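Local atomic coordinates of ML032222a iGluR (Mnemiopsis leidyi, PDB entry 4YKI), a protein that probably forms part of a glycine-activated ion channel of the ionotropic glutamate receptor family, binding glycine through its ligand-binding domain. Residues L5-E16 with L49-P58; A101-M109 with K225-R236. All coordinates share one frame; numbering follows the deposited sequence. Where two conformers were deposited one is given.

Contact 1: L5-E16 with L49-P58; sequences LIGRHLRLGSVE and LGFTYEYIQP
Leu10 lays its CD1 methyl almost squarely over the middle of the Phe51 ring, 3.7 Å from the ring centroid and 8° off the normal, a clear CH-pi contact. Phe51 can offer that face because its CG sits between the backbone N and the carbonyl carbon (chi1 61°). Leu5 runs alongside Phe51, pointing the same way, and brings CD1 to within 4.0 Å of Phe51 CD2, near the CB end of the ring. Leu12 continues this apolar side: its CD1 reaches Tyr53 CB, and its CB lies 3.8 Å from Tyr55 CD1. Helix 37-49 packs against this face, with Val42 on Leu12 and Tyr55, and Val43 on Tyr53. Between the faces, strands 9-13 and 52-56 run parallel, exchanging backbone hydrogen bonds from Thr52 N to Arg8 O through Ile56 N to Leu12 O. Together with helix 37-49 they form a right-handed beta-alpha-beta crossover, part of the periplasmic-binding-protein-like fold of glutamate receptor ligand-binding domains. On the other face, which is looser and wetter, polar groups take over. The His9 ring is gripped at both nitrogens along its edge: ND1 shares a 2.8 Å hydrogen bond with Thr52 OG1, while NE2 donates to the anti lone pair of Glu54 OE1, also at 2.8 Å. That carboxylate is turned 65° from the ring plane, but its oxygen stays close to the plane, and the two bonds should fix the ring's rotation. Thr52 OG1 also meets a water that donates to Gly7 O. Farther along, Ile56 CD1 lies against the Arg11 chain, 3.8 Å from Arg11 CB, before the guanidinium bends off to its salt bridge with Asp86. At the carboxyl ends another water bridges Glu16 N and Gln57 OE1.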
loop_
_atom_site.group_PDB
_atom_site.type_symbol
_atom_site.label_atom_id
_atom_site.label_comp_id
_atom_site.label_asym_id
_atom_site.label_seq_id
_atom_site.Cartn_x
_atom_site.Cartn_y
_atom_site.Cartn_z
ATOM N N LEU B 5 21.307 1.467 12.627
ATOM C CA LEU B 5 21.456 0.018 12.563
ATOM C C LEU B 5 22.892 -0.456 12.352
ATOM O O LEU B 5 23.151 -1.668 12.332
ATOM C CB LEU B 5 20.554 -0.523 11.456
ATOM C CG LEU B 5 19.093 -0.707 11.865
ATOM C CD1 LEU B 5 18.183 -0.831 10.670
ATOM C CD2 LEU B 5 18.928 -1.925 12.757
ATOM N N ILE B 6 23.837 0.458 12.207
ATOM C CA ILE B 6 25.205 0.037 11.915
ATOM C C ILE B 6 25.800 -0.760 13.081
ATOM O O ILE B 6 25.863 -0.288 14.225
ATOM C CB ILE B 6 26.095 1.241 11.568
ATOM C CG1 ILE B 6 25.527 1.995 10.358
ATOM C CG2 ILE B 6 27.502 0.761 11.249
ATOM C CD1 ILE B 6 26.204 3.324 10.081
ATOM N N GLY B 7 26.225 -1.984 12.792
ATOM C CA GLY B 7 26.800 -2.860 13.803
ATOM C C GLY B 7 25.778 -3.631 14.651
ATOM O O GLY B 7 26.160 -4.507 15.410
ATOM N N ARG B 8 24.493 -3.327 14.530
ATOM C CA ARG B 8 23.471 -4.053 15.271
ATOM C C ARG B 8 23.335 -5.471 14.745
ATOM O O ARG B 8 23.655 -5.745 13.595
ATOM C CB ARG B 8 22.124 -3.327 15.171
ATOM C CG ARG B 8 22.135 -1.899 15.722
ATOM C CD ARG B 8 22.211 -1.810 17.230
ATOM N NE ARG B 8 22.263 -0.404 17.626
ATOM C CZ ARG B 8 22.090 0.047 18.855
ATOM N NH1 ARG B 8 21.826 -0.777 19.850
ATOM N NH2 ARG B 8 22.164 1.344 19.081
ATOM N N HIS B 9 22.862 -6.357 15.606
ATOM C CA HIS B 9 22.510 -7.720 15.220
ATOM C C HIS B 9 21.015 -7.896 15.430
ATOM O O HIS B 9 20.549 -7.936 16.564
ATOM C CB HIS B 9 23.264 -8.762 16.046
ATOM C CG HIS B 9 22.952 -10.167 15.634
ATOM N ND1 HIS B 9 23.399 -10.705 14.444
ATOM C CD2 HIS B 9 22.178 -11.115 16.216
ATOM C CE1 HIS B 9 22.938 -11.938 14.330
ATOM N NE2 HIS B 9 22.186 -12.207 15.387
ATOM N N LEU B 10 20.272 -7.979 14.337
ATOM C CA LEU B 10 18.836 -8.116 14.388
ATOM C C LEU B 10 18.395 -9.577 14.409
ATOM O O LEU B 10 18.898 -10.397 13.664
ATOM C CB LEU B 10 18.179 -7.402 13.204
ATOM C CG LEU B 10 18.382 -5.888 13.062
ATOM C CD1 LEU B 10 17.532 -5.341 11.912
ATOM C CD2 LEU B 10 18.076 -5.165 14.382
ATOM N N ARG B 11 17.420 -9.867 15.258
ATOM C CA ARG B 11 16.721 -11.133 15.266
ATOM C C ARG B 11 15.434 -10.922 14.490
ATOM O O ARG B 11 14.625 -10.070 14.861
ATOM C CB ARG B 11 16.446 -11.591 16.702
ATOM C CG ARG B 11 17.707 -11.859 17.567
ATOM C CD ARG B 11 18.296 -10.627 18.304
ATOM N NE ARG B 11 17.222 -9.815 18.835
ATOM C CZ ARG B 11 16.510 -10.071 19.923
ATOM N NH1 ARG B 11 16.851 -11.055 20.748
ATOM N NH2 ARG B 11 15.456 -9.303 20.182
ATOM N N LEU B 12 15.266 -11.666 13.414
ATOM C CA LEU B 12 14.151 -11.456 12.487
ATOM C C LEU B 12 13.178 -12.614 12.548
ATOM O O LEU B 12 13.562 -13.763 12.321
ATOM C CB LEU B 12 14.669 -11.297 11.053
ATOM C CG LEU B 12 15.672 -10.152 10.858
ATOM C CD1 LEU B 12 16.148 -10.154 9.407
ATOM C CD2 LEU B 12 15.062 -8.812 11.239
ATOM N N GLY B 13 11.923 -12.340 12.883
ATOM C CA GLY B 13 10.908 -13.376 12.881
ATOM C C GLY B 13 10.523 -13.744 11.466
ATOM O O GLY B 13 10.276 -12.853 10.639
ATOM N N SER B 14 10.417 -15.032 11.192
ATOM C CA SER B 14 9.970 -15.491 9.894
ATOM C C SER B 14 9.561 -16.954 9.971
ATOM O O SER B 14 9.839 -17.646 10.967
ATOM C CB SER B 14 11.057 -15.299 8.813
ATOM O OG SER B 14 10.475 -15.239 7.518
ATOM N N VAL B 15 8.885 -17.393 8.916
ATOM C CA VAL B 15 8.551 -18.790 8.680
ATOM C C VAL B 15 8.553 -19.011 7.171
ATOM O O VAL B 15 8.485 -18.060 6.406
ATOM C CB VAL B 15 7.154 -19.193 9.224
ATOM C CG1 VAL B 15 7.089 -19.099 10.714
ATOM C CG2 VAL B 15 6.021 -18.393 8.585
ATOM N N GLU B 16 8.582 -20.259 6.730
ATOM C CA GLU B 16 8.388 -20.526 5.312
ATOM C C GLU B 16 6.990 -20.105 4.875
ATOM O O GLU B 16 6.015 -20.409 5.538
ATOM C CB GLU B 16 8.604 -21.991 4.970
ATOM C CG GLU B 16 8.327 -22.349 3.526
ATOM C CD GLU B 16 8.967 -23.672 3.179
ATOM O OE1 GLU B 16 8.443 -24.720 3.609
ATOM O OE2 GLU B 16 10.041 -23.672 2.573
ATOM N N LEU B 49 22.265 -0.950 5.375
ATOM C CA LEU B 49 22.108 -0.363 6.710
ATOM C C LEU B 49 23.147 -0.836 7.722
ATOM O O LEU B 49 23.248 -0.277 8.815
ATOM C CB LEU B 49 20.705 -0.635 7.237
ATOM C CG LEU B 49 19.605 0.133 6.498
ATOM C CD1 LEU B 49 18.217 -0.377 6.814
ATOM C CD2 LEU B 49 19.681 1.628 6.845
ATOM N N GLY B 50 23.906 -1.869 7.367
ATOM C CA GLY B 50 25.071 -2.265 8.137
ATOM C C GLY B 50 24.819 -3.163 9.327
ATOM O O GLY B 50 25.655 -3.206 10.230
ATOM N N PHE B 51 23.702 -3.887 9.340
ATOM C CA PHE B 51 23.425 -4.825 10.425
ATOM C C PHE B 51 23.721 -6.256 10.010
ATOM O O PHE B 51 23.745 -6.566 8.827
ATOM C CB PHE B 51 21.972 -4.709 10.944
ATOM C CG PHE B 51 20.883 -4.995 9.908
ATOM C CD1 PHE B 51 20.445 -6.298 9.663
ATOM C CD2 PHE B 51 20.262 -3.962 9.208
ATOM C CE1 PHE B 51 19.442 -6.544 8.749
ATOM C CE2 PHE B 51 19.251 -4.225 8.281
ATOM C CZ PHE B 51 18.845 -5.508 8.061
ATOM N N THR B 52 23.966 -7.107 10.998
ATOM C CA THR B 52 23.930 -8.551 10.797
ATOM C C THR B 52 22.585 -9.058 11.297
ATOM O O THR B 52 21.850 -8.334 11.960
ATOM C CB THR B 52 25.064 -9.266 11.532
ATOM O OG1 THR B 52 24.959 -9.010 12.935
ATOM C CG2 THR B 52 26.409 -8.798 11.043
ATOM N N TYR B 53 22.223 -10.286 10.974
ATOM C CA TYR B 53 20.912 -10.778 11.347
ATOM C C TYR B 53 20.894 -12.290 11.441
ATOM O O TYR B 53 21.813 -12.987 10.989
ATOM C CB TYR B 53 19.836 -10.299 10.339
ATOM C CG TYR B 53 20.078 -10.786 8.933
ATOM C CD1 TYR B 53 20.932 -10.100 8.090
ATOM C CD2 TYR B 53 19.504 -11.961 8.475
ATOM C CE1 TYR B 53 21.203 -10.548 6.829
ATOM C CE2 TYR B 53 19.774 -12.427 7.194
ATOM C CZ TYR B 53 20.633 -11.711 6.377
ATOM O OH TYR B 53 20.939 -12.127 5.112
ATOM N N GLU B 54 19.829 -12.784 12.050
ATOM C CA GLU B 54 19.470 -14.191 12.027
ATOM C C GLU B 54 17.963 -14.267 11.984
ATOM O O GLU B 54 17.284 -13.317 12.359
ATOM C CB GLU B 54 20.000 -14.919 13.264
ATOM C CG GLU B 54 19.340 -14.464 14.570
ATOM C CD GLU B 54 19.971 -15.091 15.782
ATOM O OE1 GLU B 54 20.875 -14.445 16.356
ATOM O OE2 GLU B 54 19.568 -16.218 16.152
ATOM N N TYR B 55 17.437 -15.412 11.568
ATOM C CA TYR B 55 16.008 -15.642 11.548
ATOM C C TYR B 55 15.597 -16.559 12.689
ATOM O O TYR B 55 16.277 -17.555 12.962
ATOM C CB TYR B 55 15.602 -16.256 10.212
ATOM C CG TYR B 55 15.791 -15.386 8.985
ATOM C CD1 TYR B 55 14.942 -14.318 8.728
ATOM C CD2 TYR B 55 16.793 -15.649 8.069
ATOM C CE1 TYR B 55 15.096 -13.545 7.604
ATOM C CE2 TYR B 55 16.960 -14.877 6.937
ATOM C CZ TYR B 55 16.095 -13.836 6.700
ATOM O OH TYR B 55 16.208 -13.078 5.553
ATOM N N ILE B 56 14.490 -16.234 13.330
ATOM C CA ILE B 56 13.948 -17.006 14.453
ATOM C C ILE B 56 12.487 -17.321 14.147
ATOM O O ILE B 56 11.658 -16.424 13.938
ATOM C CB ILE B 56 14.043 -16.233 15.786
ATOM C CG1 ILE B 56 15.523 -15.927 16.086
ATOM C CG2 ILE B 56 13.346 -17.006 16.952
ATOM C CD1 ILE B 56 15.814 -15.308 17.425
ATOM N N GLN B 57 12.183 -18.614 14.104
ATOM C CA GLN B 57 10.819 -19.059 13.888
ATOM C C GLN B 57 10.108 -19.296 15.204
ATOM O O GLN B 57 10.694 -19.795 16.142
ATOM C CB GLN B 57 10.816 -20.354 13.088
ATOM C CG GLN B 57 11.583 -20.295 11.800
ATOM C CD GLN B 57 11.270 -21.472 10.923
ATOM O OE1 GLN B 57 10.126 -21.661 10.500
ATOM N NE2 GLN B 57 12.284 -22.288 10.643
ATOM N N PRO B 58 8.814 -18.976 15.281
ATOM C CA PRO B 58 8.077 -19.305 16.503
ATOM C C PRO B 58 7.893 -20.806 16.622
ATOM O O PRO B 58 7.635 -21.477 15.623
ATOM C CB PRO B 58 6.729 -18.617 16.303
ATOM C CG PRO B 58 6.548 -18.630 14.829
ATOM C CD PRO B 58 7.935 -18.409 14.250
HETATM O O HOH W 1 21.846 2.080 9.731
HETATM O O HOH W 2 26.521 -7.124 14.200
HETATM O O HOH W 3 8.781 -22.617 8.436
#

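Contact 2: A101-M109 with K225-R236; sequences AIDYSFPFM and KSLIDSHLLKFR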
loop_
_atom_site.group_PDB
_atom_site.type_symbol
_atom_site.label_atom_id
_atom_site.label_comp_id
_atom_site.label_asym_id
_atom_site.label_seq_id
_atom_site.Cartn_x
_atom_site.Cartn_y
_atom_site.Cartn_z
ATOM N N ALA B 101 -1.196 -3.855 18.968
ATOM C CA ALA B 101 -0.079 -4.411 19.732
ATOM C C ALA B 101 1.289 -4.075 19.168
ATOM O O ALA B 101 2.237 -3.960 19.939
ATOM C CB ALA B 101 -0.223 -5.928 19.844
ATOM N N ILE B 102 1.401 -3.990 17.838
ATOM C CA ILE B 102 2.682 -3.751 17.162
ATOM C C ILE B 102 2.512 -2.672 16.099
ATOM O O ILE B 102 1.390 -2.262 15.799
ATOM C CB ILE B 102 3.234 -5.052 16.483
ATOM C CG1 ILE B 102 2.357 -5.525 15.313
ATOM C CG2 ILE B 102 3.418 -6.162 17.532
ATOM C CD1 ILE B 102 3.105 -6.418 14.306
ATOM N N ASP B 103 3.629 -2.224 15.543
ATOM C CA ASP B 103 3.633 -1.340 14.387
ATOM C C ASP B 103 3.936 -2.137 13.130
ATOM O O ASP B 103 4.396 -3.293 13.176
ATOM C CB ASP B 103 4.682 -0.240 14.545
ATOM C CG ASP B 103 4.252 0.877 15.501
ATOM O OD1 ASP B 103 3.071 0.951 15.903
ATOM O OD2 ASP B 103 5.124 1.705 15.811
ATOM N N TYR B 104 3.669 -1.502 11.998
ATOM C CA TYR B 104 4.059 -2.015 10.696
ATOM C C TYR B 104 5.041 -1.055 10.046
ATOM O O TYR B 104 4.970 0.158 10.247
ATOM C CB TYR B 104 2.853 -2.165 9.792
ATOM C CG TYR B 104 1.930 -3.288 10.159
ATOM C CD1 TYR B 104 2.197 -4.585 9.744
ATOM C CD2 TYR B 104 0.772 -3.061 10.900
ATOM C CE1 TYR B 104 1.336 -5.613 10.038
ATOM C CE2 TYR B 104 -0.110 -4.082 11.192
ATOM C CZ TYR B 104 0.197 -5.361 10.775
ATOM O OH TYR B 104 -0.707 -6.349 11.027
ATOM N N SER B 105 5.909 -1.611 9.212
ATOM C CA SER B 105 6.725 -0.823 8.302
ATOM C C SER B 105 5.893 -0.239 7.171
ATOM O O SER B 105 4.735 -0.604 6.983
ATOM C CB SER B 105 7.817 -1.696 7.681
ATOM O OG SER B 105 7.285 -2.594 6.723
ATOM N N PHE B 106 6.513 0.639 6.398
ATOM C CA PHE B 106 5.986 0.995 5.100
ATOM C C PHE B 106 5.655 -0.289 4.324
ATOM O O PHE B 106 6.449 -1.232 4.337
ATOM C CB PHE B 106 7.016 1.824 4.336
ATOM C CG PHE B 106 6.457 2.457 3.099
ATOM C CD1 PHE B 106 5.718 3.627 3.179
ATOM C CD2 PHE B 106 6.613 1.855 1.862
ATOM C CE1 PHE B 106 5.157 4.190 2.056
ATOM C CE2 PHE B 106 6.050 2.420 0.731
ATOM C CZ PHE B 106 5.327 3.582 0.832
ATOM N N PRO B 107 4.500 -0.339 3.662
ATOM C CA PRO B 107 4.098 -1.623 3.080
ATOM C C PRO B 107 4.652 -1.830 1.684
ATOM O O PRO B 107 5.005 -0.850 1.015
ATOM C CB PRO B 107 2.572 -1.511 3.050
ATOM C CG PRO B 107 2.293 -0.076 2.870
ATOM C CD PRO B 107 3.398 0.647 3.621
ATOM N N PHE B 108 4.683 -3.080 1.233
ATOM C CA PHE B 108 5.249 -3.397 -0.069
ATOM C C PHE B 108 4.349 -4.166 -1.043
ATOM O O PHE B 108 4.764 -4.394 -2.165
ATOM C CB PHE B 108 6.612 -4.104 0.091
ATOM C CG PHE B 108 6.555 -5.459 0.773
ATOM C CD1 PHE B 108 6.408 -6.627 0.026
ATOM C CD2 PHE B 108 6.697 -5.578 2.151
ATOM C CE1 PHE B 108 6.375 -7.885 0.646
ATOM C CE2 PHE B 108 6.670 -6.827 2.773
ATOM C CZ PHE B 108 6.493 -7.978 2.020
ATOM N N MET B 109 3.129 -4.528 -0.667
ATOM C CA MET B 109 2.254 -5.264 -1.594
ATOM C C MET B 109 0.788 -5.237 -1.172
ATOM O O MET B 109 0.420 -5.725 -0.115
ATOM C CB MET B 109 2.709 -6.724 -1.710
ATOM C CG MET B 109 1.959 -7.508 -2.757
ATOM S SD MET B 109 2.558 -9.200 -2.958
ATOM C CE MET B 109 4.203 -8.920 -3.503
ATOM N N LYS B 225 12.489 1.871 13.050
ATOM C CA LYS B 225 11.345 2.005 12.144
ATOM C C LYS B 225 11.563 3.027 11.021
ATOM O O LYS B 225 11.274 2.755 9.862
ATOM C CB LYS B 225 10.054 2.323 12.914
ATOM C CG LYS B 225 8.850 2.563 11.987
ATOM C CD LYS B 225 7.501 2.451 12.691
ATOM C CE LYS B 225 6.365 3.146 11.925
ATOM N NZ LYS B 225 6.195 2.673 10.539
ATOM N N SER B 226 12.067 4.198 11.368
ATOM C CA SER B 226 12.243 5.251 10.378
ATOM C C SER B 226 13.195 4.836 9.253
ATOM O O SER B 226 12.943 5.101 8.079
ATOM C CB SER B 226 12.716 6.542 11.047
ATOM O OG SER B 226 11.708 7.064 11.904
ATOM N N LEU B 227 14.295 4.187 9.607
ATOM C CA LEU B 227 15.241 3.671 8.620
ATOM C C LEU B 227 14.661 2.556 7.766
ATOM O O LEU B 227 14.814 2.550 6.545
ATOM C CB LEU B 227 16.516 3.190 9.301
ATOM C CG LEU B 227 17.437 4.302 9.769
ATOM C CD1 LEU B 227 18.507 3.773 10.712
ATOM C CD2 LEU B 227 18.075 4.966 8.559
ATOM N N ILE B 228 13.991 1.608 8.394
ATOM C CA ILE B 228 13.373 0.527 7.635
ATOM C C ILE B 228 12.326 1.083 6.662
ATOM O O ILE B 228 12.298 0.704 5.485
ATOM C CB ILE B 228 12.768 -0.544 8.573
ATOM C CG1 ILE B 228 13.874 -1.252 9.365
ATOM C CG2 ILE B 228 11.904 -1.555 7.790
ATOM C CD1 ILE B 228 14.797 -2.092 8.522
ATOM N N ASP B 229 11.494 2.012 7.135
ATOM C CA ASP B 229 10.463 2.629 6.291
ATOM C C ASP B 229 11.076 3.322 5.076
ATOM O O ASP B 229 10.622 3.149 3.949
ATOM C CB ASP B 229 9.637 3.631 7.107
ATOM C CG ASP B 229 8.674 2.972 8.080
ATOM O OD1 ASP B 229 8.494 1.736 8.039
ATOM O OD2 ASP B 229 8.073 3.741 8.848
ATOM N N SER B 230 12.106 4.119 5.322
ATOM C CA SER B 230 12.752 4.861 4.251
ATOM C C SER B 230 13.289 3.911 3.179
ATOM O O SER B 230 13.078 4.095 1.980
ATOM C CB SER B 230 13.891 5.725 4.804
ATOM O OG SER B 230 13.395 6.852 5.506
ATOM N N HIS B 231 13.991 2.881 3.627
ATOM C CA HIS B 231 14.639 1.962 2.715
ATOM C C HIS B 231 13.617 1.109 1.964
ATOM O O HIS B 231 13.793 0.854 0.780
ATOM C CB HIS B 231 15.701 1.145 3.450
ATOM C CG HIS B 231 16.971 1.908 3.660
ATOM N ND1 HIS B 231 18.176 1.560 3.085
ATOM C CD2 HIS B 231 17.231 2.980 4.441
ATOM C CE1 HIS B 231 19.120 2.386 3.503
ATOM N NE2 HIS B 231 18.565 3.270 4.309
ATOM N N LEU B 232 12.520 0.707 2.607
ATOM C CA LEU B 232 11.469 -0.006 1.887
ATOM C C LEU B 232 10.768 0.873 0.845
ATOM O O LEU B 232 10.457 0.414 -0.253
ATOM C CB LEU B 232 10.449 -0.622 2.859
ATOM C CG LEU B 232 10.963 -1.792 3.691
ATOM C CD1 LEU B 232 9.887 -2.219 4.651
ATOM C CD2 LEU B 232 11.351 -2.947 2.796
ATOM N N LEU B 233 10.529 2.140 1.169
ATOM C CA LEU B 233 9.983 3.075 0.176
ATOM C C LEU B 233 10.919 3.197 -1.032
ATOM O O LEU B 233 10.483 3.159 -2.174
ATOM C CB LEU B 233 9.705 4.416 0.826
ATOM C CG LEU B 233 9.190 5.533 -0.089
ATOM C CD1 LEU B 233 8.053 5.130 -1.002
ATOM C CD2 LEU B 233 8.804 6.718 0.783
ATOM N N LYS B 234 12.216 3.308 -0.783
ATOM C CA LYS B 234 13.176 3.387 -1.876
ATOM C C LYS B 234 13.146 2.118 -2.738
ATOM O O LYS B 234 13.132 2.196 -3.954
ATOM C CB LYS B 234 14.585 3.656 -1.341
ATOM C CG LYS B 234 15.583 4.133 -2.394
ATOM C CD LYS B 234 15.162 5.471 -2.998
ATOM C CE LYS B 234 16.256 6.137 -3.820
ATOM N NZ LYS B 234 15.730 7.255 -4.642
ATOM N N PHE B 235 13.125 0.943 -2.113
ATOM C CA PHE B 235 13.024 -0.305 -2.874
ATOM C C PHE B 235 11.810 -0.246 -3.810
ATOM O O PHE B 235 11.893 -0.625 -4.968
ATOM C CB PHE B 235 12.797 -1.517 -1.942
ATOM C CG PHE B 235 13.997 -1.984 -1.147
ATOM C CD1 PHE B 235 15.254 -1.454 -1.301
ATOM C CD2 PHE B 235 13.824 -3.025 -0.269
ATOM C CE1 PHE B 235 16.315 -1.932 -0.560
ATOM C CE2 PHE B 235 14.866 -3.505 0.476
ATOM C CZ PHE B 235 16.120 -2.973 0.335
ATOM N N ARG B 236 10.684 0.250 -3.314
ATOM C CA ARG B 236 9.488 0.309 -4.136
ATOM C C ARG B 236 9.670 1.289 -5.301
ATOM O O ARG B 236 9.375 0.970 -6.454
ATOM C CB ARG B 236 8.290 0.701 -3.284
ATOM C CG ARG B 236 6.973 0.563 -3.957
ATOM C CD ARG B 236 5.853 0.692 -2.945
ATOM N NE ARG B 236 4.558 0.718 -3.587
ATOM C CZ ARG B 236 3.393 0.649 -2.950
ATOM N NH1 ARG B 236 3.342 0.546 -1.629
ATOM N NH2 ARG B 236 2.277 0.720 -3.637
#
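Phe106 turns its ring flat against the helix, with Leu233 CB over one face, 4.2 Å from the ring centroid, and Pro107 CD over the other. CG stands anti to the backbone N (chi1 -169°), which carries the ring along the helix until CZ meets Leu233 CD1 at 3.6 Å. One turn earlier in the helix, Asp229 presents its carboxylate to the backbone of Phe106. Phe106 N donates to Asp229 OD1 at 2.8 Å, coming in from above the carboxylate plane, while OD2 uses its syn lone pair for a 2.7 Å salt bridge from Lys225 NZ. The lysine chain, bent at its last torsion, swings the same NZ onto Tyr104 O at 2.8 Å. A methionine in place of Lys225 would probably leave Tyr104 O without this donor and Asp229 OD2 without its countercharge, with the bond from Phe106 N left to steady the carboxylate. Farther along, Arg236 NH1 points edge-on to Pro107 O in a weak bond; its stronger partner is Glu213 of the second subunit, beside the magnesium site. Residues 105-107 thus lie against helix 225-238, whose Arg236 end reaches the second subunit, within the periplasmic-binding-protein-like ligand-binding domain of glutamate receptors.

Contact 1 and contact 2 have centres about 15 Å apart and come in series along the chain, the first closing at Pro58 before the second opens at Ala101. They meet where Leu49, at the end of helix 37-49, packs on helix 225-238: Leu49 CD2 lies 3.2 Å from His231 NE2, and Leu49 CD1 is 4.2 Å from Ile228 CD1. Leu5 also touches Leu227. Helix 37-49 thus serves both, covering strands 9-13 and 52-56 of the parallel sheet and touching His231 and Leu232. Helix 225-238, from late in the chain, is thereby bound to structure built near its start, and contact 2 carries this assembly on to the second subunit.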